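Local structure of DotI (Legionella pneumophila, 3WZ4) at residues A[20-25]-A[94-99]; A[98-103]-A[107-112]. The protein is part of an inner-membrane complex essential for type IVB secretion, this chain being the protein's periplasmic domain, whose own biochemical activity is unknown. One frame throughout, in Å; residues are numbered along the deposited sequence.

In the fold
Both contacts use strand 87-101, one of the long strands of an antiparallel sheet, and their centres lie about 8 Å apart. Contact 1 comes first along the chain: the turn just after helix 7-21 drops Phe22 onto the sheet, onto residues 94-99. Contact 2 takes up the same strand where contact 1 leaves it, at Val98 and Thr99, and pairs its end with strand 106-119 across a beta hairpin. Val98 serves both, its side chain meeting Phe22 while its backbone bonds to Gln109. Ile96 N and Asn111 O, one from each contact, probably add a hydrogen bond to this strand pair. Together, in the periplasmic domain, they tie the turn to the sheet and two strands to each other.

Contact 1: residues A[20-25]-A[94-99]; sequences AAFTYN and MPILVT
The ring of Phe22 meets the side chains of Ile96 and Val98, two alternate residues whose side chains leave the same face of strand 87-101. Val98 presents CG2 over one face of the ring, 4.1 Å from the ring centroid and 24° off its normal, which makes a CH-pi contact displaced toward the rim. The other branch, CG1, reaches Phe22 CD1 from the same side of the ring as CG2, so both methyls bear on that atom. Ile96 comes in obliquely with its terminal methyl: CD1 lies 3.7 Å from Phe22 CD2 and just as close to CE2, across the ring from Phe22 CD1 and on the Val98 side of its plane. Each aliphatic side chain crosses Phe22 at about a right angle. In Ile96, CG1 sits between the backbone N and the carbonyl carbon (chi1 63°), and the extended chain beyond it carries CD1 to the aromatic ring. No hydrogen bond joins the segments; the contact is wholly apolar and buried. Behind it, Thr23 N bonds to Ala20 O at 3.2 Å, and Thr23 OG1 to Ile19 O; both bonds lie in the turn carrying Phe22. Ala70 of strand 67-84 also touches Phe22, while Met94 meets helix 7-21. This packing of an N-terminal helix and its following turn against a curved antiparallel sheet is consistent with the NTF2-like fold of the family.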
ATOM      1  N   ALA A  20       3.478  -1.094  -4.662  1.00 13.15           N
ATOM      2  CA  ALA A  20       3.974  -2.404  -4.261  1.00 12.93           C
ATOM      3  C   ALA A  20       2.835  -3.329  -3.840  1.00 12.13           C
ATOM      4  O   ALA A  20       2.851  -4.524  -4.131  1.00 13.93           O
ATOM      5  CB  ALA A  20       4.990  -2.262  -3.135  1.00 14.34           C
ATOM      6  N   ALA A  21       1.846  -2.769  -3.151  1.00 10.92           N
ATOM      7  CA  ALA A  21       0.705  -3.547  -2.683  1.00 12.65           C
ATOM      8  C   ALA A  21      -0.110  -4.142  -3.832  1.00 14.81           C
ATOM      9  O   ALA A  21      -0.818  -5.127  -3.650  1.00 12.49           O
ATOM     10  CB  ALA A  21      -0.184  -2.696  -1.789  1.00 15.13           C
ATOM     11  N   PHE A  22      -0.009  -3.543  -5.013  1.00 12.82           N
ATOM     12  CA  PHE A  22      -0.746  -4.036  -6.171  1.00 15.73           C
ATOM     13  C   PHE A  22       0.189  -4.559  -7.254  1.00 16.98           C
ATOM     14  O   PHE A  22      -0.114  -4.477  -8.445  1.00 13.91           O
ATOM     15  CB  PHE A  22      -1.663  -2.946  -6.729  1.00 14.63           C
ATOM     16  CG  PHE A  22      -2.825  -2.628  -5.836  1.00 15.81           C
ATOM     17  CD1 PHE A  22      -4.000  -3.356  -5.924  1.00 18.28           C
ATOM     18  CD2 PHE A  22      -2.740  -1.614  -4.898  1.00 13.95           C
ATOM     19  CE1 PHE A  22      -5.073  -3.073  -5.100  1.00 18.49           C
ATOM     20  CE2 PHE A  22      -3.812  -1.323  -4.072  1.00 15.68           C
ATOM     21  CZ  PHE A  22      -4.978  -2.054  -4.174  1.00 17.24           C
ATOM     22  N   THR A  23       1.329  -5.097  -6.831  1.00 13.04           N
ATOM     23  CA  THR A  23       2.302  -5.652  -7.764  1.00 13.98           C
ATOM     24  C   THR A  23       2.675  -7.070  -7.346  1.00 13.58           C
ATOM     25  O   THR A  23       3.636  -7.275  -6.608  1.00 15.32           O
ATOM     26  CB  THR A  23       3.571  -4.772  -7.846  1.00 15.63           C
ATOM     27  OG1 THR A  23       3.200  -3.425  -8.167  1.00 15.27           O
ATOM     28  CG2 THR A  23       4.526  -5.295  -8.914  1.00 18.78           C
ATOM     29  N   TYR A  24       1.900  -8.044  -7.814  1.00 11.64           N
ATOM     30  CA  TYR A  24       2.122  -9.445  -7.474  1.00 12.24           C
ATOM     31  C   TYR A  24       1.396 -10.354  -8.464  1.00 12.19           C
ATOM     32  O   TYR A  24       0.725  -9.871  -9.376  1.00 11.97           O
ATOM     33  CB  TYR A  24       1.645  -9.733  -6.050  1.00 12.56           C
ATOM     34  CG  TYR A  24       0.144  -9.647  -5.876  1.00 14.94           C
ATOM     35  CD1 TYR A  24      -0.482  -8.430  -5.641  1.00 15.79           C
ATOM     36  CD2 TYR A  24      -0.648 -10.785  -5.947  1.00 16.13           C
ATOM     37  CE1 TYR A  24      -1.857  -8.348  -5.483  1.00 21.58           C
ATOM     38  CE2 TYR A  24      -2.025 -10.713  -5.793  1.00 14.38           C
ATOM     39  CZ  TYR A  24      -2.623  -9.497  -5.560  1.00 18.40           C
ATOM     40  OH  TYR A  24      -3.990  -9.424  -5.404  1.00 20.69           O
ATOM     41  N   ASN A  25       1.532 -11.665  -8.287  1.00 10.07           N
ATOM     42  CA  ASN A  25       0.888 -12.621  -9.187  1.00 12.29           C
ATOM     43  C   ASN A  25       0.647 -13.983  -8.544  1.00 13.38           C
ATOM     44  O   ASN A  25       1.056 -14.223  -7.407  1.00 11.71           O
ATOM     45  CB  ASN A  25       1.693 -12.781 -10.479  1.00 11.01           C
ATOM     46  CG  ASN A  25       3.112 -13.252 -10.227  1.00 12.05           C
ATOM     47  OD1 ASN A  25       3.337 -14.394  -9.829  1.00 12.53           O
ATOM     48  ND2 ASN A  25       4.081 -12.371 -10.466  1.00 11.55           N
HETATM   49  N   MSE A  94      -3.711   8.775  -2.865  1.00 15.18           N
HETATM   50  CA  MSE A  94      -3.261   8.677  -4.248  1.00 16.82           C
HETATM   51  C   MSE A  94      -4.174   7.761  -5.050  1.00 16.38           C
HETATM   52  O   MSE A  94      -4.484   6.654  -4.616  1.00 14.47           O
HETATM   53  CB  MSE A  94      -1.819   8.161  -4.317  1.00 14.18           C
HETATM   54  CG  MSE A  94      -1.160   8.353  -5.680  1.00 16.12           C
HETATM   55 SE   MSE A  94       0.667   7.667  -5.774  1.00 28.08          SE
HETATM   56  CE  MSE A  94       0.259   5.760  -5.724  1.00 18.92           C
ATOM     57  N   PRO A  95      -4.619   8.230  -6.224  1.00 19.79           N
ATOM     58  CA  PRO A  95      -5.422   7.410  -7.134  1.00 18.17           C
ATOM     59  C   PRO A  95      -4.526   6.531  -8.003  1.00 14.20           C
ATOM     60  O   PRO A  95      -3.439   6.954  -8.392  1.00 17.94           O
ATOM     61  CB  PRO A  95      -6.126   8.456  -7.997  1.00 17.36           C
ATOM     62  CG  PRO A  95      -5.143   9.576  -8.072  1.00 18.48           C
ATOM     63  CD  PRO A  95      -4.421   9.595  -6.741  1.00 17.40           C
ATOM     64  N   ILE A  96      -4.978   5.320  -8.305  1.00 13.48           N
ATOM     65  CA  ILE A  96      -4.181   4.396  -9.101  1.00 17.59           C
ATOM     66  C   ILE A  96      -5.033   3.645 -10.115  1.00 18.19           C
ATOM     67  O   ILE A  96      -6.253   3.551  -9.971  1.00 16.59           O
ATOM     68  CB  ILE A  96      -3.457   3.356  -8.209  1.00 15.79           C
ATOM     69  CG1 ILE A  96      -4.474   2.483  -7.471  1.00 14.92           C
ATOM     70  CG2 ILE A  96      -2.526   4.042  -7.227  1.00 16.41           C
ATOM     71  CD1 ILE A  96      -3.846   1.441  -6.565  1.00 14.49           C
ATOM     72  N   LEU A  97      -4.378   3.114 -11.141  1.00 17.81           N
ATOM     73  CA  LEU A  97      -5.033   2.229 -12.093  1.00 17.72           C
ATOM     74  C   LEU A  97      -4.475   0.819 -11.938  1.00 15.57           C
ATOM     75  O   LEU A  97      -3.323   0.561 -12.279  1.00 16.88           O
ATOM     76  CB  LEU A  97      -4.825   2.718 -13.527  1.00 16.56           C
ATOM     77  CG  LEU A  97      -5.496   1.860 -14.603  1.00 20.74           C
ATOM     78  CD1 LEU A  97      -7.009   1.874 -14.425  1.00 20.04           C
ATOM     79  CD2 LEU A  97      -5.102   2.323 -16.002  1.00 22.88           C
ATOM     80  N   VAL A  98      -5.292  -0.091 -11.420  1.00 15.09           N
ATOM     81  CA  VAL A  98      -4.853  -1.460 -11.189  1.00 15.72           C
ATOM     82  C   VAL A  98      -5.229  -2.350 -12.369  1.00 17.68           C
ATOM     83  O   VAL A  98      -6.323  -2.231 -12.921  1.00 19.32           O
ATOM     84  CB  VAL A  98      -5.460  -2.038  -9.892  1.00 16.10           C
ATOM     85  CG1 VAL A  98      -4.922  -3.431  -9.626  1.00 11.64           C
ATOM     86  CG2 VAL A  98      -5.165  -1.122  -8.712  1.00 14.27           C
ATOM     87  N   THR A  99      -4.314  -3.235 -12.753  1.00 18.31           N
ATOM     88  CA  THR A  99      -4.541  -4.152 -13.864  1.00 17.13           C
ATOM     89  C   THR A  99      -4.386  -5.615 -13.445  1.00 17.61           C
ATOM     90  O   THR A  99      -3.329  -6.027 -12.970  1.00 17.08           O
ATOM     91  CB  THR A  99      -3.581  -3.860 -15.033  1.00 17.00           C
ATOM     92  OG1 THR A  99      -3.810  -2.533 -15.520  1.00 18.78           O
ATOM     93  CG2 THR A  99      -3.791  -4.854 -16.164  1.00 17.39           C
TER

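Contact 2: residues A[98-103]-A[107-112]; sequences VTYQSA and TQQNNV
Tyr100 and Thr107 form a hydrogen-bonded antiparallel pair, with Tyr100 N to Thr107 O at 2.8 Å and Thr107 N to Tyr100 O at 2.9 Å. Followed outward, the Tyr100 side chain first passes Thr107 O, which lies near CB and CD1 at the edge of the ring. CG stands anti to the carbonyl carbon (chi1 -61°), and from there the ring runs past the neighbouring Gln109. Its CE1 comes 3.9 Å from Gln109 OE1, with ring and amide planes 74° apart. At the tip, OH meets a water at 2.5 Å, lying in the ring plane, and this water donates to Gln109 OE1, bridging phenol and amide. Asn111 ND2 gives the same OE1 a further, weak bond and also touches Val98 CG2. The pairing belongs to the beta hairpin of strands 87-101 and 106-119, whose segments run at 162° to one another. Val98 and Gln109 make another hydrogen-bonded pair, exchanging two backbone bonds. Between these pairs, Thr99 and Gln108 form a non-hydrogen-bonded pair with side chains on the other face of the sheet from Tyr100. They lie side by side and point the same way; Gln108 NE2 donates to Thr99 OG1 at 3.0 Å, and the hydroxyl oxygen lies close to the amide plane. Gln108 CA approaches Val98 O at 3.1 Å in a CA-H...O contact. On the Tyr100 face, Asn57 and Val61 of helix 57-63 touch the tyrosine, and Val68 of strand 67-84 packs against both Tyr100 and Val98.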
ATOM      1  N   VAL A  98      -5.292  -0.091 -11.420  1.00 15.09           N
ATOM      2  CA  VAL A  98      -4.853  -1.460 -11.189  1.00 15.72           C
ATOM      3  C   VAL A  98      -5.229  -2.350 -12.369  1.00 17.68           C
ATOM      4  O   VAL A  98      -6.323  -2.231 -12.921  1.00 19.32           O
ATOM      5  CB  VAL A  98      -5.460  -2.038  -9.892  1.00 16.10           C
ATOM      6  CG1 VAL A  98      -4.922  -3.431  -9.626  1.00 11.64           C
ATOM      7  CG2 VAL A  98      -5.165  -1.122  -8.712  1.00 14.27           C
ATOM      8  N   THR A  99      -4.314  -3.235 -12.753  1.00 18.31           N
ATOM      9  CA  THR A  99      -4.541  -4.152 -13.864  1.00 17.13           C
ATOM     10  C   THR A  99      -4.386  -5.615 -13.445  1.00 17.61           C
ATOM     11  O   THR A  99      -3.329  -6.027 -12.970  1.00 17.08           O
ATOM     12  CB  THR A  99      -3.581  -3.860 -15.033  1.00 17.00           C
ATOM     13  OG1 THR A  99      -3.810  -2.533 -15.520  1.00 18.78           O
ATOM     14  CG2 THR A  99      -3.791  -4.854 -16.164  1.00 17.39           C
ATOM     15  N   TYR A 100      -5.455  -6.388 -13.617  1.00 18.04           N
ATOM     16  CA  TYR A 100      -5.424  -7.833 -13.419  1.00 15.21           C
ATOM     17  C   TYR A 100      -5.497  -8.501 -14.786  1.00 17.72           C
ATOM     18  O   TYR A 100      -6.475  -8.320 -15.510  1.00 19.18           O
ATOM     19  CB  TYR A 100      -6.621  -8.280 -12.581  1.00 17.93           C
ATOM     20  CG  TYR A 100      -6.689  -7.684 -11.193  1.00 17.36           C
ATOM     21  CD1 TYR A 100      -7.208  -6.412 -10.986  1.00 18.20           C
ATOM     22  CD2 TYR A 100      -6.253  -8.403 -10.086  1.00 17.22           C
ATOM     23  CE1 TYR A 100      -7.281  -5.866  -9.717  1.00 16.49           C
ATOM     24  CE2 TYR A 100      -6.322  -7.865  -8.811  1.00 18.09           C
ATOM     25  CZ  TYR A 100      -6.836  -6.596  -8.634  1.00 20.04           C
ATOM     26  OH  TYR A 100      -6.909  -6.054  -7.371  1.00 17.86           O
ATOM     27  N   GLN A 101      -4.480  -9.274 -15.154  1.00 17.58           N
ATOM     28  CA  GLN A 101      -4.471  -9.839 -16.501  1.00 20.21           C
ATOM     29  C   GLN A 101      -3.813 -11.205 -16.639  1.00 19.22           C
ATOM     30  O   GLN A 101      -3.038 -11.640 -15.784  1.00 18.57           O
ATOM     31  CB  GLN A 101      -3.837  -8.862 -17.494  1.00 16.59           C
ATOM     32  CG  GLN A 101      -2.334  -8.728 -17.363  1.00 15.28           C
ATOM     33  CD  GLN A 101      -1.762  -7.698 -18.316  1.00 20.39           C
ATOM     34  OE1 GLN A 101      -1.764  -7.893 -19.532  1.00 16.89           O
ATOM     35  NE2 GLN A 101      -1.275  -6.589 -17.768  1.00 18.24           N
ATOM     36  N   SER A 102      -4.146 -11.868 -17.742  1.00 22.46           N
ATOM     37  CA  SER A 102      -3.569 -13.152 -18.117  1.00 20.60           C
ATOM     38  C   SER A 102      -3.741 -13.312 -19.620  1.00 18.85           C
ATOM     39  O   SER A 102      -4.115 -12.366 -20.310  1.00 20.67           O
ATOM     40  CB  SER A 102      -4.276 -14.293 -17.391  1.00 20.69           C
ATOM     41  OG  SER A 102      -5.626 -14.397 -17.807  1.00 20.73           O
ATOM     42  N   ALA A 103      -3.475 -14.508 -20.128  1.00 22.66           N
ATOM     43  CA  ALA A 103      -3.665 -14.778 -21.547  1.00 23.00           C
ATOM     44  C   ALA A 103      -5.132 -14.612 -21.945  1.00 23.66           C
ATOM     45  O   ALA A 103      -5.435 -14.187 -23.059  1.00 27.35           O
ATOM     46  CB  ALA A 103      -3.173 -16.176 -21.895  1.00 21.36           C
ATOM     47  N   THR A 107      -8.532  -6.970 -16.951  1.00 25.16           N
ATOM     48  CA  THR A 107      -9.481  -6.137 -16.220  1.00 22.22           C
ATOM     49  C   THR A 107      -8.769  -5.023 -15.462  1.00 23.37           C
ATOM     50  O   THR A 107      -7.748  -5.258 -14.813  1.00 20.09           O
ATOM     51  CB  THR A 107     -10.300  -6.978 -15.225  1.00 24.44           C
ATOM     52  OG1 THR A 107     -11.082  -7.937 -15.946  1.00 26.83           O
ATOM     53  CG2 THR A 107     -11.221  -6.091 -14.397  1.00 27.16           C
ATOM     54  N   GLN A 108      -9.313  -3.812 -15.544  1.00 22.54           N
ATOM     55  CA  GLN A 108      -8.705  -2.657 -14.890  1.00 23.06           C
ATOM     56  C   GLN A 108      -9.639  -1.970 -13.895  1.00 24.45           C
ATOM     57  O   GLN A 108     -10.853  -1.924 -14.095  1.00 24.79           O
ATOM     58  CB  GLN A 108      -8.206  -1.654 -15.931  1.00 21.34           C
ATOM     59  CG  GLN A 108      -7.029  -2.160 -16.747  1.00 23.12           C
ATOM     60  CD  GLN A 108      -6.470  -1.105 -17.681  1.00 24.24           C
ATOM     61  OE1 GLN A 108      -7.219  -0.353 -18.304  1.00 28.31           O
ATOM     62  NE2 GLN A 108      -5.145  -1.042 -17.780  1.00 26.24           N
ATOM     63  N   GLN A 109      -9.060  -1.447 -12.817  1.00 23.69           N
ATOM     64  CA  GLN A 109      -9.814  -0.729 -11.797  1.00 20.11           C
ATOM     65  C   GLN A 109      -9.161   0.607 -11.460  1.00 24.28           C
ATOM     66  O   GLN A 109      -7.953   0.675 -11.233  1.00 21.70           O
ATOM     67  CB  GLN A 109      -9.907  -1.554 -10.512  1.00 21.40           C
ATOM     68  CG  GLN A 109     -10.735  -2.818 -10.608  1.00 25.27           C
ATOM     69  CD  GLN A 109     -10.800  -3.559  -9.282  1.00 27.56           C
ATOM     70  OE1 GLN A 109      -9.953  -3.366  -8.409  1.00 26.13           O
ATOM     71  NE2 GLN A 109     -11.812  -4.402  -9.123  1.00 34.51           N
ATOM     72  N   ASN A 110      -9.962   1.667 -11.425  1.00 24.17           N
ATOM     73  CA  ASN A 110      -9.504   2.935 -10.878  1.00 22.36           C
ATOM     74  C   ASN A 110      -9.781   2.965  -9.385  1.00 24.86           C
ATOM     75  O   ASN A 110     -10.936   2.997  -8.961  1.00 28.68           O
ATOM     76  CB  ASN A 110     -10.189   4.120 -11.561  1.00 24.02           C
ATOM     77  CG  ASN A 110      -9.810   4.250 -13.022  1.00 27.85           C
ATOM     78  OD1 ASN A 110      -8.680   4.609 -13.355  1.00 29.12           O
ATOM     79  ND2 ASN A 110     -10.761   3.969 -13.905  1.00 31.55           N
ATOM     80  N   ASN A 111      -8.720   2.942  -8.588  1.00 22.97           N
ATOM     81  CA  ASN A 111      -8.863   2.965  -7.139  1.00 22.70           C
ATOM     82  C   ASN A 111      -8.210   4.190  -6.519  1.00 16.62           C
ATOM     83  O   ASN A 111      -7.328   4.809  -7.115  1.00 15.72           O
ATOM     84  CB  ASN A 111      -8.274   1.695  -6.516  1.00 19.65           C
ATOM     85  CG  ASN A 111      -9.071   0.451  -6.857  1.00 20.82           C
ATOM     86  OD1 ASN A 111     -10.302   0.471  -6.862  1.00 27.35           O
ATOM     87  ND2 ASN A 111      -8.372  -0.642  -7.144  1.00 22.87           N
ATOM     88  N   VAL A 112      -8.658   4.539  -5.320  1.00 16.32           N
ATOM     89  CA  VAL A 112      -7.995   5.562  -4.530  1.00 18.66           C
ATOM     90  C   VAL A 112      -7.450   4.926  -3.259  1.00 17.44           C
ATOM     91  O   VAL A 112      -8.191   4.299  -2.504  1.00 16.40           O
ATOM     92  CB  VAL A 112      -8.952   6.700  -4.153  1.00 24.73           C
ATOM     93  CG1 VAL A 112      -8.181   7.845  -3.517  1.00 18.20           C
ATOM     94  CG2 VAL A 112      -9.694   7.181  -5.382  1.00 21.32           C
TER
HETATM   95  O   HOH W   1      -8.342  -4.146  -6.578  1.00 24.24           O